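Local coordinates for protein ADP-ribosylating toxin CARDS (PDB 4TLV) that transfers the ADP-ribosyl group of NAD(+) to target proteins and causes vacuolization of mammalian cells as the main virulence factor of Mycoplasma pneumoniae, at residues A[211-225]-A[254-268]. Sequence-based numbering, arbitrary orientation.
Sequences IPQAASVADVSEGTS and IDNYNLQSLPQYASS. With SO4 (sulfate ion), chain H.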
loop_
_atom_site.group_PDB
_atom_site.type_symbol
_atom_site.label_atom_id
_atom_site.label_comp_id
_atom_site.label_asym_id
_atom_site.label_seq_id
_atom_site.Cartn_x
_atom_site.Cartn_y
_atom_site.Cartn_z
ATOM N N ILE A 211 -14.787 17.891 -10.050
ATOM C CA ILE A 211 -14.314 17.641 -8.693
ATOM C C ILE A 211 -15.386 18.007 -7.683
ATOM O O ILE A 211 -15.854 19.144 -7.665
ATOM C CB ILE A 211 -13.056 18.479 -8.392
ATOM C CG1 ILE A 211 -12.099 18.454 -9.587
ATOM C CG2 ILE A 211 -12.391 18.006 -7.099
ATOM C CD1 ILE A 211 -11.563 17.056 -9.948
ATOM N N PRO A 212 -15.760 17.051 -6.814
ATOM C CA PRO A 212 -16.816 17.285 -5.830
ATOM C C PRO A 212 -16.339 18.161 -4.663
ATOM O O PRO A 212 -15.142 18.260 -4.402
ATOM C CB PRO A 212 -17.153 15.874 -5.339
ATOM C CG PRO A 212 -15.879 15.106 -5.512
ATOM C CD PRO A 212 -15.194 15.687 -6.727
ATOM N N GLN A 213 -17.278 18.782 -3.965
ATOM C CA GLN A 213 -16.928 19.645 -2.844
ATOM C C GLN A 213 -16.854 18.883 -1.530
ATOM O O GLN A 213 -16.297 19.388 -0.553
ATOM C CB GLN A 213 -17.938 20.785 -2.725
ATOM C CG GLN A 213 -17.885 21.739 -3.909
ATOM C CD GLN A 213 -18.881 22.865 -3.784
ATOM O OE1 GLN A 213 -20.085 22.664 -3.946
ATOM N NE2 GLN A 213 -18.384 24.063 -3.485
ATOM N N ALA A 214 -17.420 17.680 -1.502
ATOM C CA ALA A 214 -17.539 16.931 -0.249
ATOM C C ALA A 214 -17.205 15.447 -0.384
ATOM O O ALA A 214 -17.222 14.882 -1.489
ATOM C CB ALA A 214 -18.928 17.099 0.333
ATOM N N ALA A 215 -16.936 14.820 0.759
ATOM C CA ALA A 215 -16.561 13.404 0.824
ATOM C C ALA A 215 -17.255 12.715 1.986
ATOM O O ALA A 215 -17.732 13.371 2.912
ATOM C CB ALA A 215 -15.049 13.257 0.954
ATOM N N SER A 216 -17.339 11.391 1.916
ATOM C CA SER A 216 -17.825 10.581 3.020
ATOM C C SER A 216 -16.770 9.502 3.282
ATOM O O SER A 216 -16.130 9.012 2.352
ATOM C CB SER A 216 -19.180 9.954 2.698
ATOM O OG SER A 216 -20.186 10.951 2.569
ATOM N N VAL A 217 -16.569 9.180 4.554
ATOM C CA VAL A 217 -15.508 8.271 4.958
ATOM C C VAL A 217 -16.065 7.359 6.020
ATOM O O VAL A 217 -16.664 7.829 6.994
ATOM C CB VAL A 217 -14.321 9.023 5.614
ATOM C CG1 VAL A 217 -13.186 8.049 5.936
ATOM C CG2 VAL A 217 -13.823 10.144 4.729
ATOM N N ALA A 218 -15.876 6.058 5.842
ATOM C CA ALA A 218 -16.196 5.128 6.908
ATOM C C ALA A 218 -14.983 4.967 7.842
ATOM O O ALA A 218 -13.863 4.706 7.389
ATOM C CB ALA A 218 -16.625 3.785 6.330
ATOM N N ASP A 219 -15.213 5.130 9.141
ATOM C CA ASP A 219 -14.176 4.912 10.154
ATOM C C ASP A 219 -14.147 3.414 10.476
ATOM O O ASP A 219 -15.104 2.882 11.046
ATOM C CB ASP A 219 -14.520 5.719 11.411
ATOM C CG ASP A 219 -13.498 5.576 12.505
ATOM O OD1 ASP A 219 -12.699 4.615 12.474
ATOM O OD2 ASP A 219 -13.487 6.448 13.405
ATOM N N VAL A 220 -13.058 2.730 10.118
ATOM C CA VAL A 220 -12.995 1.283 10.342
ATOM C C VAL A 220 -11.980 0.867 11.413
ATOM O O VAL A 220 -11.415 -0.228 11.352
ATOM C CB VAL A 220 -12.799 0.489 9.019
ATOM C CG1 VAL A 220 -14.046 0.617 8.145
ATOM C CG2 VAL A 220 -11.525 0.966 8.267
ATOM N N SER A 221 -11.775 1.767 12.377
ATOM C CA SER A 221 -10.993 1.540 13.597
ATOM C C SER A 221 -9.516 1.857 13.439
ATOM O O SER A 221 -8.971 1.813 12.337
ATOM C CB SER A 221 -11.163 0.121 14.152
ATOM O OG SER A 221 -12.532 -0.228 14.263
ATOM N N GLU A 222 -8.896 2.202 14.561
ATOM C CA GLU A 222 -7.478 2.516 14.620
ATOM C C GLU A 222 -7.067 3.591 13.621
ATOM O O GLU A 222 -5.971 3.556 13.065
ATOM C CB GLU A 222 -6.644 1.255 14.450
ATOM C CG GLU A 222 -6.737 0.374 15.677
ATOM C CD GLU A 222 -5.953 -0.903 15.526
ATOM O OE1 GLU A 222 -6.230 -1.661 14.568
ATOM O OE2 GLU A 222 -5.066 -1.128 16.368
ATOM N N GLY A 223 -7.955 4.555 13.427
ATOM C CA GLY A 223 -7.643 5.716 12.604
ATOM C C GLY A 223 -7.834 5.485 11.117
ATOM O O GLY A 223 -7.605 6.391 10.307
ATOM N N THR A 224 -8.250 4.281 10.756
ATOM C CA THR A 224 -8.292 3.864 9.355
ATOM C C THR A 224 -9.551 4.362 8.652
ATOM O O THR A 224 -10.641 4.248 9.196
ATOM C CB THR A 224 -8.203 2.319 9.256
ATOM O OG1 THR A 224 -7.014 1.893 9.920
ATOM C CG2 THR A 224 -8.164 1.845 7.809
ATOM N N SER A 225 -9.381 4.938 7.460
ATOM C CA SER A 225 -10.498 5.378 6.625
ATOM C C SER A 225 -10.803 4.325 5.569
ATOM O O SER A 225 -9.882 3.729 5.017
ATOM C CB SER A 225 -10.126 6.677 5.888
ATOM O OG SER A 225 -9.623 7.651 6.775
ATOM N N ILE A 254 -19.795 6.639 10.071
ATOM C CA ILE A 254 -19.570 7.316 8.791
ATOM C C ILE A 254 -19.521 8.822 9.023
ATOM O O ILE A 254 -20.369 9.381 9.713
ATOM C CB ILE A 254 -20.623 6.948 7.702
ATOM C CG1 ILE A 254 -20.309 5.592 7.065
ATOM C CG2 ILE A 254 -20.591 7.964 6.560
ATOM C CD1 ILE A 254 -20.512 4.415 7.943
ATOM N N ASP A 255 -18.488 9.466 8.501
ATOM C CA ASP A 255 -18.348 10.912 8.603
ATOM C C ASP A 255 -18.425 11.563 7.235
ATOM O O ASP A 255 -17.953 10.999 6.252
ATOM C CB ASP A 255 -17.013 11.271 9.234
ATOM C CG ASP A 255 -16.935 10.863 10.691
ATOM O OD1 ASP A 255 -17.563 11.541 11.527
ATOM O OD2 ASP A 255 -16.263 9.856 10.991
ATOM N N ASN A 256 -19.023 12.752 7.180
ATOM C CA ASN A 256 -19.030 13.560 5.962
ATOM C C ASN A 256 -18.199 14.821 6.162
ATOM O O ASN A 256 -18.297 15.476 7.204
ATOM C CB ASN A 256 -20.465 13.967 5.599
ATOM C CG ASN A 256 -21.416 12.786 5.550
ATOM O OD1 ASN A 256 -21.086 11.782 4.746
ATOM N ND2 ASN A 256 -22.438 12.776 6.238
ATOM N N TYR A 257 -17.392 15.168 5.168
ATOM C CA TYR A 257 -16.546 16.346 5.243
ATOM C C TYR A 257 -16.529 17.099 3.930
ATOM O O TYR A 257 -16.540 16.494 2.846
ATOM C CB TYR A 257 -15.094 15.962 5.523
ATOM C CG TYR A 257 -14.836 15.084 6.734
ATOM C CD1 TYR A 257 -14.795 15.620 8.023
ATOM C CD2 TYR A 257 -14.579 13.717 6.578
ATOM C CE1 TYR A 257 -14.533 14.804 9.138
ATOM C CE2 TYR A 257 -14.316 12.898 7.676
ATOM C CZ TYR A 257 -14.287 13.450 8.952
ATOM O OH TYR A 257 -14.015 12.636 10.032
ATOM N N ASN A 258 -16.460 18.420 4.016
ATOM C CA ASN A 258 -16.030 19.194 2.869
ATOM C C ASN A 258 -14.595 18.798 2.578
ATOM O O ASN A 258 -13.835 18.466 3.494
ATOM C CB ASN A 258 -16.154 20.695 3.154
ATOM C CG ASN A 258 -17.600 21.153 3.164
ATOM O OD1 ASN A 258 -18.419 20.656 2.380
ATOM N ND2 ASN A 258 -17.929 22.087 4.048
ATOM N N LEU A 259 -14.219 18.833 1.306
ATOM C CA LEU A 259 -12.923 18.331 0.868
ATOM C C LEU A 259 -11.740 18.968 1.586
ATOM O O LEU A 259 -10.745 18.297 1.877
ATOM C CB LEU A 259 -12.786 18.486 -0.654
ATOM C CG LEU A 259 -11.781 17.586 -1.367
ATOM C CD1 LEU A 259 -11.897 16.145 -0.857
ATOM C CD2 LEU A 259 -11.972 17.621 -2.888
ATOM N N GLN A 260 -11.850 20.263 1.875
ATOM C CA GLN A 260 -10.783 20.986 2.543
ATOM C C GLN A 260 -10.717 20.623 4.035
ATOM O O GLN A 260 -9.750 20.954 4.712
ATOM C CB GLN A 260 -10.952 22.504 2.347
ATOM C CG GLN A 260 -12.221 23.082 2.974
ATOM C CD GLN A 260 -13.450 23.010 2.060
ATOM O OE1 GLN A 260 -13.559 22.132 1.193
ATOM N NE2 GLN A 260 -14.386 23.944 2.256
ATOM N N SER A 261 -11.740 19.924 4.523
ATOM C CA SER A 261 -11.836 19.528 5.931
ATOM C C SER A 261 -11.479 18.059 6.182
ATOM O O SER A 261 -11.448 17.610 7.327
ATOM C CB SER A 261 -13.258 19.749 6.431
ATOM O OG SER A 261 -13.596 21.119 6.406
ATOM N N LEU A 262 -11.235 17.316 5.107
ATOM C CA LEU A 262 -11.025 15.871 5.174
ATOM C C LEU A 262 -9.765 15.555 5.986
ATOM O O LEU A 262 -8.673 15.993 5.630
ATOM C CB LEU A 262 -10.922 15.323 3.732
ATOM C CG LEU A 262 -10.939 13.831 3.428
ATOM C CD1 LEU A 262 -12.139 13.138 4.056
ATOM C CD2 LEU A 262 -10.923 13.641 1.905
ATOM N N PRO A 263 -9.913 14.822 7.104
ATOM C CA PRO A 263 -8.737 14.553 7.947
ATOM C C PRO A 263 -7.960 13.328 7.470
ATOM O O PRO A 263 -8.541 12.422 6.884
ATOM C CB PRO A 263 -9.360 14.248 9.314
ATOM C CG PRO A 263 -10.686 13.622 8.969
ATOM C CD PRO A 263 -11.163 14.353 7.730
ATOM N N GLN A 264 -6.668 13.295 7.765
ATOM C CA GLN A 264 -5.838 12.136 7.442
ATOM C C GLN A 264 -6.272 10.895 8.235
ATOM O O GLN A 264 -6.236 9.780 7.716
ATOM C CB GLN A 264 -4.383 12.443 7.766
ATOM C CG GLN A 264 -3.463 11.268 7.540
ATOM C CD GLN A 264 -2.168 11.688 6.889
ATOM O OE1 GLN A 264 -1.322 12.341 7.512
ATOM N NE2 GLN A 264 -2.007 11.327 5.621
ATOM N N TYR A 265 -6.660 11.091 9.492
ATOM C CA TYR A 265 -7.069 9.965 10.346
ATOM C C TYR A 265 -8.516 10.079 10.798
ATOM O O TYR A 265 -9.036 11.178 10.934
ATOM C CB TYR A 265 -6.145 9.853 11.569
ATOM C CG TYR A 265 -4.725 9.622 11.160
ATOM C CD1 TYR A 265 -4.340 8.417 10.598
ATOM C CD2 TYR A 265 -3.768 10.613 11.305
ATOM C CE1 TYR A 265 -3.040 8.202 10.185
ATOM C CE2 TYR A 265 -2.453 10.403 10.898
ATOM C CZ TYR A 265 -2.099 9.193 10.339
ATOM O OH TYR A 265 -0.799 8.963 9.931
ATOM N N ALA A 266 -9.152 8.933 11.044
ATOM C CA ALA A 266 -10.498 8.896 11.618
ATOM C C ALA A 266 -10.442 9.060 13.152
ATOM O O ALA A 266 -9.365 8.918 13.750
ATOM C CB ALA A 266 -11.177 7.584 11.241
ATOM N N SER A 267 -11.589 9.365 13.780
ATOM C CA SER A 267 -11.674 9.552 15.241
ATOM C C SER A 267 -11.094 8.377 16.015
ATOM O O SER A 267 -10.541 8.555 17.105
ATOM C CB SER A 267 -13.140 9.719 15.695
ATOM O OG SER A 267 -13.747 10.861 15.118
ATOM N N SER A 268 -11.235 7.182 15.447
ATOM C CA SER A 268 -10.812 5.946 16.106
ATOM C C SER A 268 -9.308 5.875 16.299
ATOM O O SER A 268 -8.797 4.935 16.925
ATOM C CB SER A 268 -11.298 4.715 15.313
ATOM O OG SER A 268 -10.759 4.748 13.991
HETATM S S SO4 H . -16.669 10.805 17.336
HETATM O O1 SO4 H . -17.498 9.944 16.501
HETATM O O2 SO4 H . -15.863 11.677 16.485
HETATM O O3 SO4 H . -15.825 9.971 18.189
HETATM O O4 SO4 H . -17.532 11.634 18.176
HETATM O O HOH W 1 -14.908 8.536 9.293
HETATM O O HOH W 2 -14.312 9.221 12.584
HETATM O O HOH W 3 -7.124 7.202 7.726
HETATM O O HOH W 4 -10.570 10.269 7.281
#
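Ala215 and Val217 pair with Tyr257 and Asp255 as hydrogen-bonded pairs of an antiparallel ladder, strand 214-219 being central in a three-stranded sheet in the region inferred to form the NAD(+)-binding pocket. Each pair is closed both ways. Just past the last pair, Ala214 with Asn258, Leu259 N donates to Gln213 O, whereas Pro212 O, buried beside Leu259 CD2, has no partner in the model. On the Tyr257 face, Val217 CG2 lies 3.5 Å from Leu262 CD1 and meets the Tyr257 ring edge. On the other face Ser216 OG lies 2.5 Å from the atom labelled Asn256 OD1, a doubtfully short contact.

Residues 265-268 come up against the type I' beta turn Ser221-Thr224. With CG anti to the backbone N (chi1 -179°), Asp219 turns its carboxylate to Ser268: OD2 takes Ser268 N on its syn lone pair, and OD1 takes Ser221 N at 3.0 Å in an Asx turn and sits at a very short 2.5 Å from Ser268 OG. A water joins Asp219 OD2 to Asp255 OD2 and Ser267 N, while Asp255 OD1 salt-bridges Lys253 NZ. Ala266 N reaches Gly223 O from above the carbonyl plane, and Ser268 OG accepts Gly223 N at 2.9 Å.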